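Local coordinates for beta-glucoside kinase (Listeria monocytogenes, PDB 4HTL), which catalyses the ATP-dependent phosphorylation of cellobiose to cellobiose-6'-phosphate and may also regulate transcription of the cellobiose-PTS operon, at residues 4-18 and 50-64. Residues are numbered along the deposited sequence; the frame is centred on the assembly and turned at random. Where two conformers were deposited one is given.
Sequences MKIAAFDIGGTALKM and FLAENTDVTGIAVSA
Strands 6-11 and 59-64 pair in parallel at the heart of a mixed five-stranded sheet, the 3-2-1-4-5 core of an actin-like ATPase domain, and the end of helix 40-52 packs over one face; pairing and packing together fix the strand that leads into the β-hairpin 6-11/15-21. A7 and F9 bond to both neighbours of their partners: A7 to G59 O and A61 N, F9 to A61 O and, through F9 O, to S63 N at 2.7 Å. On the helix-covered face F9 sets CZ 3.8 Å from F50 CD2, the ring planes inclined at 76°, while I60 CG2 lies in the plane of the F9 ring at its edge. The F50 ring is sandwiched: CB of selenomethionine M18 sits over the centre of one face, 3.7 Å from the centroid, and N54 ND2 over the other, held there by its bond to F50 O. M18 SE adds an oblique Met-aromatic contact. Just before strand 6-11, K5 NZ reaches D56 OD2 in a salt bridge. Residues 8-14, the end of the strand and the hairpin loop, probably bind ATP. With CG anti to the backbone N (chi1 178°), D10 presents OD1 to S63 OG, which donates from above the carboxylate plane at 2.9 Å.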
loop_
_atom_site.group_PDB
_atom_site.type_symbol
_atom_site.label_atom_id
_atom_site.label_comp_id
_atom_site.label_asym_id
_atom_site.label_seq_id
_atom_site.Cartn_x
_atom_site.Cartn_y
_atom_site.Cartn_z
HETATM N N MSE A 4 1.144 -33.843 17.989
HETATM C CA MSE A 4 0.633 -33.124 16.777
HETATM C C MSE A 4 1.727 -33.124 15.669
HETATM O O MSE A 4 2.858 -32.665 15.893
HETATM C CB MSE A 4 0.196 -31.692 17.158
HETATM C CG MSE A 4 -1.244 -31.274 16.740
HETATM SE SE MSE A 4 -2.709 -31.846 17.953
HETATM C CE MSE A 4 -3.077 -30.204 18.959
ATOM N N LYS A 5 1.389 -33.662 14.499
ATOM C CA LYS A 5 2.262 -33.657 13.310
ATOM C C LYS A 5 1.407 -33.126 12.163
ATOM O O LYS A 5 0.324 -33.658 11.888
ATOM C CB LYS A 5 2.759 -35.062 12.942
ATOM C CG LYS A 5 3.831 -35.661 13.845
ATOM C CD LYS A 5 4.163 -37.100 13.435
ATOM C CE LYS A 5 5.328 -37.662 14.241
ATOM N NZ LYS A 5 5.785 -39.016 13.810
ATOM N N ILE A 6 1.899 -32.091 11.496
ATOM C CA ILE A 6 1.124 -31.365 10.472
ATOM C C ILE A 6 1.667 -31.650 9.085
ATOM O O ILE A 6 2.848 -31.462 8.814
ATOM C CB ILE A 6 1.077 -29.831 10.783
ATOM C CG1 ILE A 6 0.423 -29.592 12.154
ATOM C CG2 ILE A 6 0.334 -29.050 9.694
ATOM C CD1 ILE A 6 0.834 -28.280 12.820
ATOM N N ALA A 7 0.810 -32.165 8.211
ATOM C CA ALA A 7 1.143 -32.282 6.785
ATOM C C ALA A 7 1.041 -30.900 6.137
ATOM O O ALA A 7 -0.036 -30.308 6.114
ATOM C CB ALA A 7 0.212 -33.262 6.089
ATOM N N ALA A 8 2.161 -30.399 5.627
ATOM C CA ALA A 8 2.228 -29.081 5.007
ATOM C C ALA A 8 2.468 -29.220 3.519
ATOM O O ALA A 8 3.298 -30.047 3.068
ATOM C CB ALA A 8 3.340 -28.220 5.656
ATOM N N PHE A 9 1.781 -28.388 2.757
ATOM C CA PHE A 9 1.932 -28.326 1.337
ATOM C C PHE A 9 2.188 -26.911 0.870
ATOM O O PHE A 9 1.459 -25.999 1.217
ATOM C CB PHE A 9 0.673 -28.831 0.619
ATOM C CG PHE A 9 0.336 -30.259 0.915
ATOM C CD1 PHE A 9 1.002 -31.268 0.259
ATOM C CD2 PHE A 9 -0.605 -30.593 1.884
ATOM C CE1 PHE A 9 0.732 -32.596 0.544
ATOM C CE2 PHE A 9 -0.877 -31.924 2.179
ATOM C CZ PHE A 9 -0.202 -32.927 1.512
ATOM N N ASP A 10 3.169 -26.766 -0.009
ATOM C CA ASP A 10 3.475 -25.477 -0.604
ATOM C C ASP A 10 3.460 -25.623 -2.104
ATOM O O ASP A 10 4.375 -26.236 -2.697
ATOM C CB ASP A 10 4.845 -25.000 -0.142
ATOM C CG ASP A 10 5.245 -23.669 -0.759
ATOM O OD1 ASP A 10 4.376 -22.822 -1.158
ATOM O OD2 ASP A 10 6.446 -23.467 -0.819
ATOM N N ILE A 11 2.421 -25.060 -2.707
ATOM C CA ILE A 11 2.177 -25.158 -4.137
ATOM C C ILE A 11 2.928 -24.063 -4.864
ATOM O O ILE A 11 2.567 -22.874 -4.769
ATOM C CB ILE A 11 0.673 -25.044 -4.438
ATOM C CG1 ILE A 11 -0.088 -26.146 -3.708
ATOM C CG2 ILE A 11 0.446 -25.147 -5.944
ATOM C CD1 ILE A 11 -1.593 -25.941 -3.624
ATOM N N GLY A 12 4.011 -24.458 -5.533
ATOM C CA GLY A 12 4.892 -23.538 -6.265
ATOM C C GLY A 12 4.570 -23.461 -7.740
ATOM O O GLY A 12 3.582 -24.049 -8.213
ATOM N N GLY A 13 5.389 -22.700 -8.466
ATOM C CA GLY A 13 5.218 -22.534 -9.912
ATOM C C GLY A 13 5.575 -23.788 -10.681
ATOM O O GLY A 13 4.923 -24.109 -11.663
ATOM N N THR A 14 6.600 -24.505 -10.232
ATOM C CA THR A 14 7.019 -25.725 -10.923
ATOM C C THR A 14 7.170 -26.966 -10.049
ATOM O O THR A 14 7.370 -28.068 -10.578
ATOM C CB THR A 14 8.352 -25.503 -11.659
ATOM O OG1 THR A 14 9.377 -25.192 -10.703
ATOM C CG2 THR A 14 8.221 -24.367 -12.687
ATOM N N ALA A 15 7.102 -26.800 -8.732
ATOM C CA ALA A 15 7.204 -27.925 -7.818
ATOM C C ALA A 15 6.152 -27.803 -6.722
ATOM O O ALA A 15 5.711 -26.703 -6.368
ATOM C CB ALA A 15 8.589 -27.996 -7.191
ATOM N N LEU A 16 5.752 -28.944 -6.200
ATOM C CA LEU A 16 4.914 -29.030 -5.031
ATOM C C LEU A 16 5.820 -29.519 -3.928
ATOM O O LEU A 16 6.406 -30.606 -4.055
ATOM C CB LEU A 16 3.771 -30.032 -5.221
ATOM C CG LEU A 16 2.890 -30.343 -3.994
ATOM C CD1 LEU A 16 2.086 -29.116 -3.507
ATOM C CD2 LEU A 16 1.959 -31.502 -4.260
ATOM N N LYS A 17 6.014 -28.691 -2.896
ATOM C CA LYS A 17 6.771 -29.111 -1.739
ATOM C C LYS A 17 5.826 -29.626 -0.653
ATOM O O LYS A 17 4.729 -29.098 -0.472
ATOM C CB LYS A 17 7.592 -27.945 -1.215
ATOM C CG LYS A 17 8.680 -27.459 -2.182
ATOM C CD LYS A 17 9.326 -26.192 -1.628
ATOM C CE LYS A 17 10.511 -25.717 -2.463
ATOM N NZ LYS A 17 10.822 -24.284 -2.221
HETATM N N MSE A 18 6.270 -30.645 0.078
HETATM C CA MSE A 18 5.439 -31.307 1.061
HETATM C C MSE A 18 6.322 -31.637 2.260
HETATM O O MSE A 18 7.521 -31.942 2.097
HETATM C CB MSE A 18 4.825 -32.591 0.469
HETATM C CG MSE A 18 4.320 -32.458 -0.947
HETATM SE SE MSE A 18 3.736 -34.159 -1.738
HETATM C CE MSE A 18 4.743 -33.979 -3.310
ATOM N N PHE A 50 0.807 -38.362 -0.719
ATOM C CA PHE A 50 1.620 -37.982 0.458
ATOM C C PHE A 50 0.901 -38.283 1.771
ATOM O O PHE A 50 1.517 -38.779 2.707
ATOM C CB PHE A 50 1.988 -36.499 0.404
ATOM C CG PHE A 50 2.973 -36.039 1.470
ATOM C CD1 PHE A 50 4.321 -36.316 1.369
ATOM C CD2 PHE A 50 2.538 -35.311 2.566
ATOM C CE1 PHE A 50 5.222 -35.871 2.344
ATOM C CE2 PHE A 50 3.428 -34.876 3.547
ATOM C CZ PHE A 50 4.768 -35.162 3.436
ATOM N N LEU A 51 -0.408 -38.012 1.826
ATOM C CA LEU A 51 -1.198 -38.249 3.050
ATOM C C LEU A 51 -1.309 -39.743 3.410
ATOM O O LEU A 51 -1.176 -40.109 4.578
ATOM C CB LEU A 51 -2.583 -37.604 2.924
ATOM C CG LEU A 51 -2.585 -36.063 2.918
ATOM C CD1 LEU A 51 -3.922 -35.502 2.424
ATOM C CD2 LEU A 51 -2.207 -35.516 4.307
ATOM N N ALA A 52 -1.560 -40.585 2.415
ATOM C CA ALA A 52 -1.644 -42.047 2.630
ATOM C C ALA A 52 -0.322 -42.603 3.147
ATOM O O ALA A 52 -0.306 -43.527 3.969
ATOM C CB ALA A 52 -2.064 -42.766 1.344
ATOM N N GLU A 53 0.776 -42.022 2.661
ATOM C CA GLU A 53 2.134 -42.362 3.108
ATOM C C GLU A 53 2.466 -41.902 4.522
ATOM O O GLU A 53 3.477 -42.312 5.047
ATOM C CB GLU A 53 3.184 -41.737 2.168
ATOM C CG GLU A 53 3.184 -42.311 0.760
ATOM C CD GLU A 53 4.128 -41.596 -0.189
ATOM O OE1 GLU A 53 4.452 -40.403 0.047
ATOM O OE2 GLU A 53 4.544 -42.247 -1.179
ATOM N N ASN A 54 1.653 -41.022 5.106
ATOM C CA ASN A 54 1.973 -40.369 6.366
ATOM C C ASN A 54 0.742 -40.340 7.255
ATOM O O ASN A 54 0.165 -39.285 7.528
ATOM C CB ASN A 54 2.503 -38.951 6.109
ATOM C CG ASN A 54 3.881 -38.953 5.483
ATOM O OD1 ASN A 54 4.875 -39.236 6.165
ATOM N ND2 ASN A 54 3.955 -38.664 4.180
ATOM N N THR A 55 0.370 -41.520 7.737
ATOM C CA THR A 55 -0.906 -41.704 8.413
ATOM C C THR A 55 -0.911 -41.173 9.841
ATOM O O THR A 55 -1.959 -41.139 10.479
ATOM C CB THR A 55 -1.334 -43.189 8.405
ATOM O OG1 THR A 55 -0.350 -43.989 9.086
ATOM C CG2 THR A 55 -1.485 -43.688 6.973
ATOM N N ASP A 56 0.241 -40.748 10.345
ATOM C CA ASP A 56 0.307 -40.199 11.705
ATOM C C ASP A 56 0.094 -38.678 11.755
ATOM O O ASP A 56 0.101 -38.091 12.835
ATOM C CB ASP A 56 1.614 -40.608 12.419
ATOM C CG ASP A 56 2.857 -40.369 11.575
ATOM O OD1 ASP A 56 2.718 -39.965 10.399
ATOM O OD2 ASP A 56 3.969 -40.597 12.091
ATOM N N VAL A 57 -0.103 -38.034 10.609
ATOM C CA VAL A 57 -0.436 -36.599 10.611
ATOM C C VAL A 57 -1.817 -36.338 11.237
ATOM O O VAL A 57 -2.746 -37.142 11.107
ATOM C CB VAL A 57 -0.238 -35.902 9.234
ATOM C CG1 VAL A 57 1.161 -36.148 8.692
ATOM C CG2 VAL A 57 -1.258 -36.327 8.206
ATOM N N THR A 58 -1.910 -35.217 11.961
ATOM C CA THR A 58 -3.086 -34.861 12.741
ATOM C C THR A 58 -3.724 -33.560 12.227
ATOM O O THR A 58 -4.730 -33.087 12.767
ATOM C CB THR A 58 -2.686 -34.681 14.213
ATOM O OG1 THR A 58 -1.673 -33.667 14.296
ATOM C CG2 THR A 58 -2.150 -36.016 14.834
ATOM N N GLY A 59 -3.133 -32.985 11.175
ATOM C CA GLY A 59 -3.581 -31.717 10.628
ATOM C C GLY A 59 -2.932 -31.466 9.275
ATOM O O GLY A 59 -1.909 -32.078 8.941
ATOM N N ILE A 60 -3.545 -30.581 8.494
ATOM C CA ILE A 60 -3.063 -30.262 7.151
ATOM C C ILE A 60 -3.024 -28.746 6.977
ATOM O O ILE A 60 -3.998 -28.063 7.313
ATOM C CB ILE A 60 -3.943 -30.892 6.044
ATOM C CG1 ILE A 60 -4.047 -32.437 6.187
ATOM C CG2 ILE A 60 -3.411 -30.498 4.662
ATOM C CD1 ILE A 60 -5.099 -33.082 5.298
ATOM N N ALA A 61 -1.899 -28.239 6.451
ATOM C CA ALA A 61 -1.654 -26.803 6.262
ATOM C C ALA A 61 -1.205 -26.607 4.820
ATOM O O ALA A 61 -0.306 -27.304 4.334
ATOM C CB ALA A 61 -0.563 -26.312 7.222
ATOM N N VAL A 62 -1.859 -25.691 4.125
ATOM C CA VAL A 62 -1.585 -25.438 2.710
ATOM C C VAL A 62 -1.190 -23.988 2.461
ATOM O O VAL A 62 -1.846 -23.045 2.976
ATOM C CB VAL A 62 -2.830 -25.782 1.846
ATOM C CG1 VAL A 62 -2.558 -25.524 0.353
ATOM C CG2 VAL A 62 -3.297 -27.222 2.122
ATOM N N SER A 63 -0.156 -23.823 1.620
ATOM C CA SER A 63 0.231 -22.552 1.031
ATOM C C SER A 63 -0.098 -22.661 -0.485
ATOM O O SER A 63 0.458 -23.500 -1.211
ATOM C CB SER A 63 1.728 -22.292 1.272
ATOM O OG SER A 63 2.310 -21.405 0.349
ATOM N N ALA A 64 -1.000 -21.821 -0.960
ATOM C CA ALA A 64 -1.523 -21.920 -2.307
ATOM C C ALA A 64 -1.429 -20.602 -3.049
ATOM O O ALA A 64 -1.670 -19.541 -2.457
ATOM C CB ALA A 64 -2.995 -22.370 -2.251
#